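PDB 4JB3: D-ribitol-5-phosphate phosphatase from Bacteroides thetaiotaomicron, which removes phosphate from D-ribitol 5-phosphate and D-ribitol 1-phosphate, and also dephosphorylates 5-amino-6-(5-phospho-D-ribitylamino)uracil, a riboflavin precursor. Local coordinates for residues I48-A53 and R91-E96; H125-S130 and D176-D181; Y163-T168 and P172-F177. All coordinates share one frame; numbering follows the deposited sequence. Where two conformers were deposited one is given.

Interaction 1. Residues I48-A53 and R91-E96; sequences IKLGLA and RELTME
L50 and L93 meet through their methyl groups. L50 CD1 lies 4.2 Å from L93 CD1, and the two side chains cross at about a right angle. The other branch of L93 passes near the backbone, with L93 CD2 4.1 Å from L50 O. R91 borders the same carbonyl. Its NE is 3.9 Å from L50 O, a loose approach and not a hydrogen bond. L93 CD2 also sits over the middle of one face of the R91 guanidinium, 3.6 Å above its plane. The chain of R91 runs extended from CG to NE. Its NH2 forms a salt bridge with E97, while NH1 has a weak bond to E92 O at 124°. T94 is the N-cap of helix 95-103: its side chain caps a backbone N in the first turn, and E97 in return accepts a bond from T94 N, a capping box. Across the contact, helix 40-50 ends in a Schellman motif at G51, where phi is 117°. L85 of helix 78-89 touches both leucines. The contact lies in the helical cap of this HAD enzyme. It holds by apolar packing, and the charge of R91 is probably balanced by E97, in the first turn of helix 95-103.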
loop_
_atom_site.group_PDB
_atom_site.type_symbol
_atom_site.label_atom_id
_atom_site.label_comp_id
_atom_site.label_asym_id
_atom_site.label_seq_id
_atom_site.Cartn_x
_atom_site.Cartn_y
_atom_site.Cartn_z
ATOM N N ILE A 48 -21.230 -0.698 3.247
ATOM C CA ILE A 48 -22.657 -0.996 3.413
ATOM C C ILE A 48 -23.328 0.091 4.258
ATOM O O ILE A 48 -24.447 0.510 3.959
ATOM C CB ILE A 48 -22.884 -2.398 4.032
ATOM C CG1 ILE A 48 -22.557 -3.481 3.002
ATOM C CG2 ILE A 48 -24.316 -2.551 4.523
ATOM C CD1 ILE A 48 -22.572 -4.897 3.558
ATOM N N LYS A 49 -22.611 0.584 5.269
ATOM C CA LYS A 49 -23.114 1.639 6.152
ATOM C C LYS A 49 -23.505 2.900 5.368
ATOM O O LYS A 49 -24.446 3.596 5.747
ATOM C CB LYS A 49 -22.073 1.968 7.235
ATOM C CG LYS A 49 -22.463 3.113 8.167
ATOM C CD LYS A 49 -21.487 3.259 9.331
ATOM C CE LYS A 49 -21.851 4.449 10.211
ATOM N NZ LYS A 49 -20.972 4.550 11.409
ATOM N N LEU A 50 -22.797 3.163 4.268
ATOM C CA LEU A 50 -23.101 4.314 3.404
ATOM C C LEU A 50 -24.304 4.088 2.506
ATOM O O LEU A 50 -24.839 5.043 1.934
ATOM C CB LEU A 50 -21.919 4.639 2.495
ATOM C CG LEU A 50 -20.587 5.073 3.081
ATOM C CD1 LEU A 50 -19.639 5.380 1.937
ATOM C CD2 LEU A 50 -20.765 6.286 3.974
ATOM N N GLY A 51 -24.724 2.836 2.365
ATOM C CA GLY A 51 -25.788 2.496 1.447
ATOM C C GLY A 51 -25.372 1.569 0.324
ATOM O O GLY A 51 -26.198 1.188 -0.494
ATOM N N LEU A 52 -24.096 1.206 0.269
ATOM C CA LEU A 52 -23.643 0.318 -0.798
ATOM C C LEU A 52 -23.938 -1.120 -0.398
ATOM O O LEU A 52 -23.050 -1.856 0.045
ATOM C CB LEU A 52 -22.155 0.521 -1.079
ATOM C CG LEU A 52 -21.618 -0.066 -2.390
ATOM C CD1 LEU A 52 -22.273 0.604 -3.589
ATOM C CD2 LEU A 52 -20.106 0.084 -2.464
ATOM N N ALA A 53 -25.194 -1.520 -0.549
ATOM C CA ALA A 53 -25.651 -2.793 -0.022
ATOM C C ALA A 53 -24.954 -3.997 -0.650
ATOM O O ALA A 53 -24.881 -5.064 -0.032
ATOM C CB ALA A 53 -27.158 -2.908 -0.173
ATOM N N ARG A 91 -27.948 8.321 -2.251
ATOM C CA ARG A 91 -27.908 9.538 -1.448
ATOM C C ARG A 91 -26.589 10.296 -1.560
ATOM O O ARG A 91 -25.553 9.720 -1.871
ATOM C CB ARG A 91 -28.268 9.258 0.018
ATOM C CG ARG A 91 -27.167 8.654 0.868
ATOM C CD ARG A 91 -27.440 8.978 2.337
ATOM N NE ARG A 91 -26.458 8.394 3.242
ATOM C CZ ARG A 91 -25.391 9.031 3.720
ATOM N NH1 ARG A 91 -25.143 10.294 3.382
ATOM N NH2 ARG A 91 -24.562 8.396 4.536
ATOM N N GLU A 92 -26.652 11.597 -1.302
ATOM C CA GLU A 92 -25.486 12.466 -1.372
ATOM C C GLU A 92 -24.573 12.212 -0.186
ATOM O O GLU A 92 -25.007 12.288 0.971
ATOM C CB GLU A 92 -25.932 13.925 -1.360
ATOM C CG GLU A 92 -24.799 14.927 -1.441
ATOM C CD GLU A 92 -24.663 15.524 -2.825
ATOM O OE1 GLU A 92 -25.289 14.989 -3.764
ATOM O OE2 GLU A 92 -23.943 16.536 -2.972
ATOM N N LEU A 93 -23.315 11.902 -0.473
ATOM C CA LEU A 93 -22.355 11.609 0.575
ATOM C C LEU A 93 -21.463 12.812 0.807
ATOM O O LEU A 93 -21.202 13.583 -0.115
ATOM C CB LEU A 93 -21.492 10.429 0.157
ATOM C CG LEU A 93 -22.223 9.143 -0.212
ATOM C CD1 LEU A 93 -21.216 8.134 -0.746
ATOM C CD2 LEU A 93 -22.949 8.564 1.007
ATOM N N THR A 94 -20.996 12.981 2.041
ATOM C CA THR A 94 -19.952 13.968 2.304
ATOM C C THR A 94 -18.586 13.342 2.068
ATOM O O THR A 94 -18.436 12.108 2.065
ATOM C CB THR A 94 -19.986 14.488 3.742
ATOM O OG1 THR A 94 -19.641 13.430 4.649
ATOM C CG2 THR A 94 -21.358 15.078 4.080
ATOM N N MET A 95 -17.577 14.189 1.915
ATOM C CA MET A 95 -16.227 13.673 1.765
ATOM C C MET A 95 -15.800 12.912 3.004
ATOM O O MET A 95 -15.124 11.887 2.897
ATOM C CB MET A 95 -15.245 14.809 1.470
ATOM C CG MET A 95 -15.385 15.378 0.068
ATOM S SD MET A 95 -14.772 14.172 -1.141
ATOM C CE MET A 95 -13.036 14.582 -1.156
ATOM N N GLU A 96 -16.197 13.392 4.178
ATOM C CA GLU A 96 -15.732 12.760 5.407
ATOM C C GLU A 96 -16.306 11.358 5.587
ATOM O O GLU A 96 -15.603 10.457 6.025
ATOM C CB GLU A 96 -16.018 13.625 6.630
ATOM C CG GLU A 96 -15.414 13.072 7.922
ATOM C CD GLU A 96 -13.891 13.001 7.897
ATOM O OE1 GLU A 96 -13.252 13.770 7.145
ATOM O OE2 GLU A 96 -13.331 12.174 8.647
#

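Interaction 2. Residues H125-S130 and D176-D181; sequences HVYLLS and DFMIKD
M178 reaches from helix 172-182 to L129 and Y127 of strand 125-130. Its CB points at the strand and lies 4.3 Å from L129 CD1. CG, anti to the backbone N with chi1 -179°, keeps near the same methyl, 4.6 Å from L129 CD1. The chain then bends at chi2, -89°, and this swings SD along the strand toward Y127. The tip of M178 makes the closest approach of this contact. CE lies 3.8 Å from Y127 CD2 and 4.0 Å from Y127 CB. It comes to the ring obliquely, and the two side chains cross at about a right angle. M178 was deposited in two conformers, so this last approach holds for the one described. V28 and Y160, on the two neighbouring strands, also touch M178.

This is helix-on-sheet packing in the Rossmann-like core of the HAD superfamily. The helix lies on one face of the parallel sheet, in the connection between strands 158-161 and 189-192. Strand 125-130 alternates its side chains. Y127 and L129 face the helix, while L128 points away. The strand leads to the active site. At its end, S130 OG hydrogen-bonds OD1 of D30, the probable nucleophile and a ligand of the bound sodium, and L129 O accepts a bond from K169 NZ.

D181, one turn beyond F177, forms a salt bridge with K158 and a hydrogen bond with Y160, which tie the helix to the edge strand 158-161.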
loop_
_atom_site.group_PDB
_atom_site.type_symbol
_atom_site.label_atom_id
_atom_site.label_comp_id
_atom_site.label_asym_id
_atom_site.label_seq_id
_atom_site.Cartn_x
_atom_site.Cartn_y
_atom_site.Cartn_z
ATOM N N HIS A 125 17.750 2.148 0.131
ATOM C CA HIS A 125 16.764 3.058 -0.434
ATOM C C HIS A 125 15.416 2.368 -0.321
ATOM O O HIS A 125 15.274 1.203 -0.689
ATOM C CB HIS A 125 17.083 3.387 -1.895
ATOM C CG HIS A 125 18.439 3.991 -2.091
ATOM N ND1 HIS A 125 18.719 5.306 -1.786
ATOM C CD2 HIS A 125 19.595 3.458 -2.554
ATOM C CE1 HIS A 125 19.990 5.557 -2.050
ATOM N NE2 HIS A 125 20.542 4.451 -2.520
ATOM N N VAL A 126 14.440 3.076 0.230
ATOM C CA VAL A 126 13.136 2.496 0.495
ATOM C C VAL A 126 12.087 3.270 -0.278
ATOM O O VAL A 126 12.046 4.507 -0.228
ATOM C CB VAL A 126 12.815 2.528 1.998
ATOM C CG1 VAL A 126 11.402 2.030 2.269
ATOM C CG2 VAL A 126 13.850 1.708 2.766
ATOM N N TYR A 127 11.239 2.549 -0.996
ATOM C CA TYR A 127 10.173 3.173 -1.773
ATOM C C TYR A 127 8.844 2.526 -1.490
ATOM O O TYR A 127 8.779 1.361 -1.085
ATOM C CB TYR A 127 10.461 3.055 -3.273
ATOM C CG TYR A 127 11.792 3.624 -3.670
ATOM C CD1 TYR A 127 11.951 4.987 -3.838
ATOM C CD2 TYR A 127 12.891 2.803 -3.872
ATOM C CE1 TYR A 127 13.164 5.516 -4.188
ATOM C CE2 TYR A 127 14.117 3.321 -4.229
ATOM C CZ TYR A 127 14.242 4.686 -4.389
ATOM O OH TYR A 127 15.461 5.218 -4.752
ATOM N N LEU A 128 7.771 3.269 -1.719
ATOM C CA LEU A 128 6.437 2.694 -1.666
ATOM C C LEU A 128 5.906 2.594 -3.080
ATOM O O LEU A 128 6.104 3.504 -3.892
ATOM C CB LEU A 128 5.499 3.574 -0.838
ATOM C CG LEU A 128 4.134 2.981 -0.476
ATOM C CD1 LEU A 128 4.231 2.230 0.850
ATOM C CD2 LEU A 128 3.047 4.055 -0.417
ATOM N N LEU A 129 5.238 1.487 -3.390
ATOM C CA LEU A 129 4.543 1.364 -4.671
ATOM C C LEU A 129 3.202 0.743 -4.356
ATOM O O LEU A 129 3.132 -0.426 -3.960
ATOM C CB LEU A 129 5.339 0.498 -5.653
ATOM C CG LEU A 129 4.690 0.187 -7.007
ATOM C CD1 LEU A 129 4.532 1.451 -7.843
ATOM C CD2 LEU A 129 5.489 -0.861 -7.781
ATOM N N SER A 130 2.130 1.525 -4.488
ATOM C CA SER A 130 0.852 1.071 -3.968
ATOM C C SER A 130 -0.355 1.523 -4.749
ATOM O O SER A 130 -0.408 2.656 -5.266
ATOM C CB SER A 130 0.699 1.512 -2.508
ATOM O OG SER A 130 -0.394 0.838 -1.901
ATOM N N ASP A 176 6.998 0.077 -14.409
ATOM C CA ASP A 176 7.894 0.737 -15.352
ATOM C C ASP A 176 8.151 2.201 -14.985
ATOM O O ASP A 176 9.295 2.669 -15.050
ATOM C CB ASP A 176 7.343 0.629 -16.774
ATOM C CG ASP A 176 8.281 1.206 -17.804
ATOM O OD1 ASP A 176 9.342 0.588 -18.047
ATOM O OD2 ASP A 176 7.956 2.270 -18.377
ATOM N N PHE A 177 7.106 2.925 -14.599
ATOM C CA PHE A 177 7.293 4.311 -14.197
ATOM C C PHE A 177 8.236 4.378 -13.018
ATOM O O PHE A 177 9.164 5.188 -12.999
ATOM C CB PHE A 177 5.981 4.982 -13.801
ATOM C CG PHE A 177 6.161 6.415 -13.361
ATOM C CD1 PHE A 177 6.422 6.730 -12.032
ATOM C CD2 PHE A 177 6.090 7.443 -14.285
ATOM C CE1 PHE A 177 6.606 8.042 -11.634
ATOM C CE2 PHE A 177 6.272 8.759 -13.894
ATOM C CZ PHE A 177 6.527 9.056 -12.565
ATOM N N MET A 178 7.991 3.528 -12.030
ATOM C CA MET A 178 8.782 3.534 -10.809
ATOM C C MET A 178 10.249 3.224 -11.104
ATOM O O MET A 178 11.151 3.881 -10.580
ATOM C CB MET A 178 8.189 2.548 -9.801
ATOM C CG MET A 178 8.926 2.498 -8.492
ATOM S SD MET A 178 10.247 1.293 -8.512
ATOM C CE MET A 178 11.117 1.794 -7.033
ATOM N N ILE A 179 10.483 2.233 -11.955
ATOM C CA ILE A 179 11.844 1.844 -12.300
ATOM C C ILE A 179 12.566 2.982 -13.007
ATOM O O ILE A 179 13.721 3.291 -12.707
ATOM C CB ILE A 179 11.856 0.592 -13.196
ATOM C CG1 ILE A 179 11.402 -0.631 -12.401
ATOM C CG2 ILE A 179 13.245 0.363 -13.773
ATOM C CD1 ILE A 179 11.112 -1.839 -13.263
ATOM N N LYS A 180 11.879 3.623 -13.942
ATOM C CA LYS A 180 12.501 4.695 -14.709
ATOM C C LYS A 180 12.737 5.945 -13.873
ATOM O O LYS A 180 13.739 6.637 -14.048
ATOM C CB LYS A 180 11.650 5.037 -15.927
ATOM C CG LYS A 180 11.703 3.991 -17.020
ATOM C CD LYS A 180 10.914 4.452 -18.225
ATOM C CE LYS A 180 11.342 3.693 -19.468
ATOM N NZ LYS A 180 10.987 2.254 -19.402
ATOM N N ASP A 181 11.815 6.238 -12.963
ATOM C CA ASP A 181 11.927 7.442 -12.147
ATOM C C ASP A 181 12.979 7.294 -11.057
ATOM O O ASP A 181 13.695 8.244 -10.748
ATOM C CB ASP A 181 10.582 7.785 -11.501
ATOM C CG ASP A 181 10.647 9.051 -10.674
ATOM O OD1 ASP A 181 10.630 10.149 -11.269
ATOM O OD2 ASP A 181 10.738 8.956 -9.431
#

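Interaction 3. Residues Y163-T168 and P172-F177; sequences YQLGHT and PEIFDF
The turn that leads past K169 into helix 172-182 folds L165 and H167 back onto E173, I174 and F177. L165 uses both of its methyls. CD2 lies over one face of the F177 ring, 3.6 Å from its centroid and 19° off the normal, a CH-pi contact shifted toward the rim. CD1 of L165 packs 3.9 Å from I174 CG1. With F177 CG anti to its own N, chi1 179°, the ring extends from the helix to meet L165. H167 makes a second CH-pi contact. E173 CB stands almost straight above the centre of the H167 ring, 3.5 Å from its centroid. The planes of the H167 imidazole and the E173 carboxylate are tilted 22° to each other. I174 touches both L165 and H167: its CB lies 4.1 Å from H167 CB and its CD1 3.5 Å from H167 O. G166, with positive phi, is the first residue after the short, weakly bonded helix 162-165. T168 faces away from helix 172-182 and hydrogen-bonds E73 of the cap. K169, carried by this loop just before helix 172-182, is consistent with the motif III lysine of HAD phosphatases.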
loop_
_atom_site.group_PDB
_atom_site.type_symbol
_atom_site.label_atom_id
_atom_site.label_comp_id
_atom_site.label_asym_id
_atom_site.label_seq_id
_atom_site.Cartn_x
_atom_site.Cartn_y
_atom_site.Cartn_z
ATOM N N TYR A 163 -2.913 6.433 -8.063
ATOM C CA TYR A 163 -3.848 7.466 -8.520
ATOM C C TYR A 163 -3.143 8.674 -9.130
ATOM O O TYR A 163 -3.761 9.463 -9.857
ATOM C CB TYR A 163 -4.822 7.870 -7.408
ATOM C CG TYR A 163 -4.238 8.672 -6.269
ATOM C CD1 TYR A 163 -4.222 10.059 -6.309
ATOM C CD2 TYR A 163 -3.729 8.040 -5.139
ATOM C CE1 TYR A 163 -3.700 10.798 -5.253
ATOM C CE2 TYR A 163 -3.222 8.768 -4.069
ATOM C CZ TYR A 163 -3.209 10.141 -4.137
ATOM O OH TYR A 163 -2.702 10.880 -3.083
ATOM N N GLN A 164 -1.851 8.814 -8.857
ATOM C CA GLN A 164 -1.083 9.898 -9.452
ATOM C C GLN A 164 -0.388 9.458 -10.729
ATOM O O GLN A 164 0.097 10.289 -11.494
ATOM C CB GLN A 164 -0.046 10.403 -8.458
ATOM C CG GLN A 164 -0.662 11.057 -7.252
ATOM C CD GLN A 164 0.374 11.737 -6.393
ATOM O OE1 GLN A 164 1.473 11.224 -6.221
ATOM N NE2 GLN A 164 0.035 12.904 -5.861
ATOM N N LEU A 165 -0.363 8.151 -10.969
ATOM C CA LEU A 165 0.382 7.591 -12.092
ATOM C C LEU A 165 -0.486 7.046 -13.225
ATOM O O LEU A 165 0.022 6.776 -14.322
ATOM C CB LEU A 165 1.353 6.519 -11.598
ATOM C CG LEU A 165 2.362 7.025 -10.571
ATOM C CD1 LEU A 165 3.250 5.878 -10.103
ATOM C CD2 LEU A 165 3.196 8.131 -11.191
ATOM N N GLY A 166 -1.781 6.870 -12.972
ATOM C CA GLY A 166 -2.709 6.497 -14.031
ATOM C C GLY A 166 -2.877 5.002 -14.267
ATOM O O GLY A 166 -3.530 4.600 -15.236
ATOM N N HIS A 167 -2.291 4.185 -13.402
ATOM C CA HIS A 167 -2.367 2.728 -13.539
ATOM C C HIS A 167 -2.392 2.119 -12.156
ATOM O O HIS A 167 -1.826 2.691 -11.222
ATOM C CB HIS A 167 -1.125 2.175 -14.258
ATOM C CG HIS A 167 -0.879 2.771 -15.607
ATOM N ND1 HIS A 167 -1.444 2.268 -16.758
ATOM C CD2 HIS A 167 -0.111 3.818 -15.989
ATOM C CE1 HIS A 167 -1.046 2.991 -17.791
ATOM N NE2 HIS A 167 -0.231 3.932 -17.352
ATOM N N THR A 168 -3.021 0.953 -12.022
ATOM C CA THR A 168 -2.948 0.169 -10.791
ATOM C C THR A 168 -2.192 -1.131 -11.019
ATOM O O THR A 168 -2.311 -1.737 -12.095
ATOM C CB THR A 168 -4.346 -0.174 -10.231
ATOM O OG1 THR A 168 -5.207 -0.574 -11.307
ATOM C CG2 THR A 168 -4.941 1.022 -9.535
ATOM N N PRO A 172 1.891 -3.581 -15.723
ATOM C CA PRO A 172 3.343 -3.419 -15.826
ATOM C C PRO A 172 3.728 -1.942 -15.876
ATOM O O PRO A 172 4.825 -1.592 -15.442
ATOM C CB PRO A 172 3.683 -4.096 -17.158
ATOM C CG PRO A 172 2.574 -5.063 -17.392
ATOM C CD PRO A 172 1.347 -4.420 -16.803
ATOM N N GLU A 173 2.833 -1.092 -16.376
ATOM C CA GLU A 173 3.141 0.324 -16.560
ATOM C C GLU A 173 3.503 1.047 -15.257
ATOM O O GLU A 173 4.333 1.954 -15.267
ATOM C CB GLU A 173 1.970 1.038 -17.241
ATOM C CG GLU A 173 1.713 0.599 -18.689
ATOM C CD GLU A 173 0.641 -0.471 -18.810
ATOM O OE1 GLU A 173 0.528 -1.315 -17.899
ATOM O OE2 GLU A 173 -0.094 -0.462 -19.822
ATOM N N ILE A 174 2.884 0.668 -14.143
ATOM C CA ILE A 174 3.168 1.365 -12.889
ATOM C C ILE A 174 4.570 0.988 -12.394
ATOM O O ILE A 174 5.314 1.835 -11.896
ATOM C CB ILE A 174 2.063 1.162 -11.821
ATOM C CG1 ILE A 174 2.200 2.202 -10.707
ATOM C CG2 ILE A 174 2.064 -0.263 -11.269
ATOM C CD1 ILE A 174 1.170 2.036 -9.598
ATOM N N PHE A 175 4.948 -0.271 -12.590
ATOM C CA PHE A 175 6.289 -0.726 -12.241
ATOM C C PHE A 175 7.319 -0.037 -13.126
ATOM O O PHE A 175 8.379 0.380 -12.662
ATOM C CB PHE A 175 6.398 -2.227 -12.446
ATOM C CG PHE A 175 5.667 -3.043 -11.421
ATOM C CD1 PHE A 175 4.328 -3.361 -11.591
ATOM C CD2 PHE A 175 6.326 -3.515 -10.296
ATOM C CE1 PHE A 175 3.652 -4.125 -10.645
ATOM C CE2 PHE A 175 5.666 -4.280 -9.357
ATOM C CZ PHE A 175 4.329 -4.588 -9.528
ATOM N N ASP A 176 6.998 0.077 -14.409
ATOM C CA ASP A 176 7.894 0.737 -15.352
ATOM C C ASP A 176 8.151 2.201 -14.985
ATOM O O ASP A 176 9.295 2.669 -15.050
ATOM C CB ASP A 176 7.343 0.629 -16.774
ATOM C CG ASP A 176 8.281 1.206 -17.804
ATOM O OD1 ASP A 176 9.342 0.588 -18.047
ATOM O OD2 ASP A 176 7.956 2.270 -18.377
ATOM N N PHE A 177 7.106 2.925 -14.599
ATOM C CA PHE A 177 7.293 4.311 -14.197
ATOM C C PHE A 177 8.236 4.378 -13.018
ATOM O O PHE A 177 9.164 5.188 -12.999
ATOM C CB PHE A 177 5.981 4.982 -13.801
ATOM C CG PHE A 177 6.161 6.415 -13.361
ATOM C CD1 PHE A 177 6.422 6.730 -12.032
ATOM C CD2 PHE A 177 6.090 7.443 -14.285
ATOM C CE1 PHE A 177 6.606 8.042 -11.634
ATOM C CE2 PHE A 177 6.272 8.759 -13.894
ATOM C CZ PHE A 177 6.527 9.056 -12.565
#

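How the interactions relate
From the N terminus, strand 26-29 comes first, and the chain then enters the helical cap. Interaction 1 joins 48-53 to 91-96 and closes a strand-free, largely helical loop. The chain returns to the core at strand 125-130. Interaction 2 opens there and closes on 176-181. Interaction 3 spans 163-168 to 172-177, a short turn within that larger loop, and both end on helix 172-182, sharing D176 and F177. They touch directly, since L129 CD1 lies 3.8 Å from I174 CG1. Interaction 1 is separate, about 11 Å from interaction 3 by nearest atoms. It ties cap helices together; interaction 2 fixes helix 172-182 to the sheet, interaction 3 to the loop before it.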